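Local atomic coordinates of putative agmatine deiminase (Streptococcus mutans, PDB entry 2EWO), a protein that probably hydrolyses agmatine to N-carbamoylputrescine and ammonia, the reaction of agmatine deiminases. Residues N7-G19 and E195-V207. Sequence-based numbering, arbitrary orientation.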
# COMPACT_ATOMS: atom_id res chain seq x y z
N ASN A 7 15.42 20.46 -24.28
CA ASN A 7 15.35 21.28 -25.49
C ASN A 7 16.12 20.78 -26.69
O ASN A 7 16.15 21.43 -27.73
CB ASN A 7 15.76 22.71 -25.16
CG ASN A 7 14.61 23.52 -24.60
OD1 ASN A 7 13.61 23.77 -25.29
ND2 ASN A 7 14.73 23.91 -23.33
N THR A 8 16.72 19.60 -26.57
CA THR A 8 17.49 19.04 -27.66
C THR A 8 17.33 17.53 -27.68
O THR A 8 16.85 16.94 -26.71
CB THR A 8 18.97 19.39 -27.50
OG1 THR A 8 19.41 18.96 -26.21
CG2 THR A 8 19.18 20.89 -27.62
N THR A 9 17.73 16.91 -28.78
CA THR A 9 17.62 15.47 -28.92
C THR A 9 18.98 14.80 -28.95
O THR A 9 19.98 15.40 -29.36
CB THR A 9 16.88 15.10 -30.22
OG1 THR A 9 16.52 13.72 -30.18
CG2 THR A 9 17.78 15.35 -31.43
N PRO A 10 19.04 13.52 -28.52
CA PRO A 10 20.29 12.77 -28.49
C PRO A 10 21.15 12.91 -29.75
O PRO A 10 22.38 12.93 -29.68
CB PRO A 10 19.81 11.34 -28.26
CG PRO A 10 18.64 11.53 -27.39
CD PRO A 10 17.92 12.69 -28.04
N LYS A 11 20.49 13.01 -30.91
CA LYS A 11 21.21 13.16 -32.17
C LYS A 11 22.06 14.42 -32.14
O LYS A 11 23.23 14.41 -32.51
CB LYS A 11 20.23 13.22 -33.35
CG LYS A 11 20.91 13.39 -34.72
CD LYS A 11 19.93 13.78 -35.82
CE LYS A 11 19.00 12.64 -36.21
NZ LYS A 11 19.71 11.58 -36.98
N GLN A 12 21.45 15.52 -31.70
CA GLN A 12 22.14 16.79 -31.63
C GLN A 12 23.14 16.79 -30.49
O GLN A 12 24.26 17.30 -30.63
CB GLN A 12 21.14 17.91 -31.38
CG GLN A 12 19.87 17.73 -32.14
CD GLN A 12 18.70 18.40 -31.45
OE1 GLN A 12 17.55 18.24 -31.86
NE2 GLN A 12 18.99 19.16 -30.40
N ASP A 13 22.74 16.21 -29.37
CA ASP A 13 23.58 16.13 -28.17
C ASP A 13 24.77 15.18 -28.31
O ASP A 13 25.64 15.14 -27.45
CB ASP A 13 22.74 15.73 -26.96
CG ASP A 13 21.79 16.83 -26.52
OD1 ASP A 13 21.18 17.48 -27.39
OD2 ASP A 13 21.65 17.04 -25.29
N GLY A 14 24.78 14.42 -29.40
CA GLY A 14 25.87 13.49 -29.63
C GLY A 14 25.82 12.23 -28.78
O GLY A 14 26.81 11.86 -28.15
N PHE A 15 24.66 11.58 -28.74
CA PHE A 15 24.51 10.34 -27.99
C PHE A 15 23.87 9.31 -28.91
O PHE A 15 23.25 9.67 -29.91
CB PHE A 15 23.64 10.53 -26.74
CG PHE A 15 24.32 11.29 -25.64
CD1 PHE A 15 24.64 12.64 -25.80
CD2 PHE A 15 24.62 10.67 -24.43
CE1 PHE A 15 25.25 13.36 -24.78
CE2 PHE A 15 25.23 11.39 -23.40
CZ PHE A 15 25.55 12.73 -23.57
N ARG A 16 24.02 8.04 -28.56
CA ARG A 16 23.49 6.95 -29.38
C ARG A 16 23.35 5.65 -28.61
O ARG A 16 24.26 5.25 -27.88
CB ARG A 16 24.43 6.69 -30.57
CG ARG A 16 25.92 6.66 -30.20
CD ARG A 16 26.81 6.11 -31.30
NE ARG A 16 26.85 4.65 -31.31
CZ ARG A 16 27.50 3.92 -30.41
NH1 ARG A 16 28.18 4.50 -29.44
NH2 ARG A 16 27.47 2.59 -30.48
N MSE A 17 22.21 4.99 -28.77
CA MSE A 17 21.99 3.72 -28.10
C MSE A 17 23.03 2.77 -28.69
O MSE A 17 22.97 2.43 -29.87
CB MSE A 17 20.59 3.19 -28.38
CG MSE A 17 20.36 1.77 -27.87
SE MSE A 17 18.58 1.04 -28.23
CE MSE A 17 18.47 -0.30 -26.80
N PRO A 18 24.00 2.33 -27.86
CA PRO A 18 25.07 1.42 -28.25
C PRO A 18 24.52 0.02 -28.38
O PRO A 18 23.53 -0.32 -27.73
CB PRO A 18 26.03 1.52 -27.08
CG PRO A 18 25.06 1.52 -25.94
CD PRO A 18 24.03 2.55 -26.40
N GLY A 19 25.16 -0.80 -29.21
CA GLY A 19 24.71 -2.16 -29.41
C GLY A 19 24.62 -2.98 -28.14
O GLY A 19 25.49 -2.91 -27.27
N GLU A 195 9.60 7.34 -37.78
CA GLU A 195 10.97 7.06 -38.16
C GLU A 195 11.85 8.20 -37.66
O GLU A 195 12.92 7.97 -37.10
CB GLU A 195 11.10 6.93 -39.67
CG GLU A 195 10.33 5.77 -40.28
CD GLU A 195 10.50 5.68 -41.79
OE1 GLU A 195 10.21 6.69 -42.47
OE2 GLU A 195 10.91 4.61 -42.28
N ASP A 196 11.40 9.43 -37.86
CA ASP A 196 12.18 10.59 -37.43
C ASP A 196 12.51 10.52 -35.94
O ASP A 196 13.65 10.75 -35.53
CB ASP A 196 11.41 11.87 -37.75
CG ASP A 196 10.87 11.87 -39.16
OD1 ASP A 196 11.67 11.62 -40.09
OD2 ASP A 196 9.66 12.10 -39.34
N LYS A 197 11.51 10.20 -35.13
CA LYS A 197 11.73 10.09 -33.70
C LYS A 197 12.83 9.06 -33.44
O LYS A 197 13.85 9.37 -32.81
CB LYS A 197 10.43 9.68 -33.00
CG LYS A 197 10.16 10.43 -31.72
CD LYS A 197 9.94 11.93 -31.97
CE LYS A 197 8.49 12.24 -32.32
NZ LYS A 197 7.57 12.10 -31.13
N LEU A 198 12.64 7.83 -33.94
CA LEU A 198 13.60 6.74 -33.79
C LEU A 198 14.98 7.18 -34.25
O LEU A 198 16.01 6.67 -33.78
CB LEU A 198 13.16 5.51 -34.60
CG LEU A 198 12.08 4.57 -34.05
CD1 LEU A 198 11.45 3.79 -35.19
CD2 LEU A 198 12.69 3.62 -33.04
N LYS A 199 15.02 8.13 -35.17
CA LYS A 199 16.29 8.61 -35.65
C LYS A 199 16.87 9.65 -34.71
O LYS A 199 18.08 9.78 -34.61
CB LYS A 199 16.14 9.18 -37.06
CG LYS A 199 15.72 8.14 -38.09
CD LYS A 199 15.72 8.71 -39.49
CE LYS A 199 15.45 7.64 -40.52
NZ LYS A 199 15.57 8.18 -41.90
N ASP A 200 16.02 10.38 -34.00
CA ASP A 200 16.52 11.41 -33.11
C ASP A 200 16.91 10.95 -31.72
O ASP A 200 17.80 11.52 -31.09
CB ASP A 200 15.51 12.53 -32.98
CG ASP A 200 15.16 13.13 -34.31
OD1 ASP A 200 16.10 13.46 -35.07
OD2 ASP A 200 13.95 13.26 -34.60
N TYR A 201 16.23 9.92 -31.23
CA TYR A 201 16.50 9.41 -29.89
C TYR A 201 17.38 8.17 -29.85
O TYR A 201 17.78 7.71 -28.77
CB TYR A 201 15.17 9.17 -29.19
CG TYR A 201 14.37 10.44 -29.02
CD1 TYR A 201 14.79 11.45 -28.16
CD2 TYR A 201 13.19 10.65 -29.74
CE1 TYR A 201 14.07 12.64 -28.02
CE2 TYR A 201 12.46 11.84 -29.61
CZ TYR A 201 12.91 12.82 -28.74
OH TYR A 201 12.17 13.98 -28.59
N LEU A 202 17.69 7.63 -31.03
CA LEU A 202 18.54 6.44 -31.14
C LEU A 202 19.78 6.77 -31.96
O LEU A 202 20.84 6.15 -31.81
CB LEU A 202 17.76 5.30 -31.79
CG LEU A 202 16.97 4.37 -30.88
CD1 LEU A 202 16.27 5.18 -29.82
CD2 LEU A 202 15.99 3.56 -31.70
N ASN A 203 19.65 7.78 -32.82
CA ASN A 203 20.72 8.22 -33.69
C ASN A 203 20.92 7.19 -34.81
O ASN A 203 22.04 6.86 -35.18
CB ASN A 203 22.02 8.40 -32.91
CG ASN A 203 22.62 9.78 -33.11
OD1 ASN A 203 23.65 10.10 -32.52
ND2 ASN A 203 21.99 10.59 -33.94
N CYS A 204 19.80 6.70 -35.33
CA CYS A 204 19.80 5.72 -36.40
C CYS A 204 19.40 6.39 -37.71
O CYS A 204 18.25 6.77 -37.89
CB CYS A 204 18.81 4.59 -36.10
SG CYS A 204 19.21 3.55 -34.67
N VAL A 205 20.36 6.54 -38.62
CA VAL A 205 20.09 7.17 -39.91
C VAL A 205 19.23 6.29 -40.83
O VAL A 205 18.84 6.72 -41.92
CB VAL A 205 21.42 7.57 -40.63
CG1 VAL A 205 22.00 8.83 -39.99
CG2 VAL A 205 22.43 6.44 -40.54
N LYS A 206 18.93 5.07 -40.39
CA LYS A 206 18.10 4.16 -41.19
C LYS A 206 17.27 3.20 -40.36
O LYS A 206 17.78 2.58 -39.42
CB LYS A 206 18.95 3.35 -42.17
CG LYS A 206 18.11 2.42 -43.04
CD LYS A 206 18.97 1.67 -44.03
CE LYS A 206 18.12 0.88 -45.02
NZ LYS A 206 18.97 0.17 -46.01
N VAL A 207 15.97 2.99 -40.77
CA VAL A 207 15.10 2.11 -39.99
C VAL A 207 14.56 0.98 -40.89
O VAL A 207 13.86 1.23 -41.88
CB VAL A 207 13.93 2.91 -39.42
CG1 VAL A 207 13.23 3.78 -40.46
CG2 VAL A 207 12.83 2.03 -38.82
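T9 and K11 converge on one backbone oxygen, D200 O, close to the C-terminal end of helix 191-202. The hydroxyl T9 OG1 donates to D200 O over 2.7 Å, coming from well above the carbonyl plane and nearly side-on to the C=O. The amide K11 N donates to the same D200 O at 3.1 Å, tilted only slightly from that plane, and the oxygen is therefore gripped by two donors from different directions. T9 holds OG1 opposite its own backbone N (chi1 -167°), which also brings the hydroxyl over one face of the Y201 ring, offset toward the rim. Between them in sequence, P10 sets its CD 3.4 Å from Y201 CD1, the proline and tyrosine side chains meeting at a slant. Farther out, the K11 chain runs beside D200 and bends at its last two torsions; K11 NZ makes a weak hydrogen bond to K199 O (3.4 Å). K11 NZ stays 4.5 Å from D200 OD1, too far for a salt bridge, though the opposite charges probably still attract.

The contact fastens a short N-terminal turn, about residues 10-13, to the connection between helix 191-202 and strand 206-210, in what is probably an alpha/beta propeller as in other guanidino-group-modifying enzymes. There N203, with positive phi, ends the helical path, and its side chain lies between K11 and F15, with N203 CB 3.8 Å from R16 CB.

The turn itself is braced by T8 OG1, which donates to D13 OD1 at 2.6 Å, while D13 OD2 forms a salt bridge with R114. Beyond it, P10 and F15 rest on L106 of strand 104-107, and R16 turns its guanidinium toward D109 and E22 in salt bridges. L202 packs against I165 and V173, on the strands that share a sheet with strand 206-210.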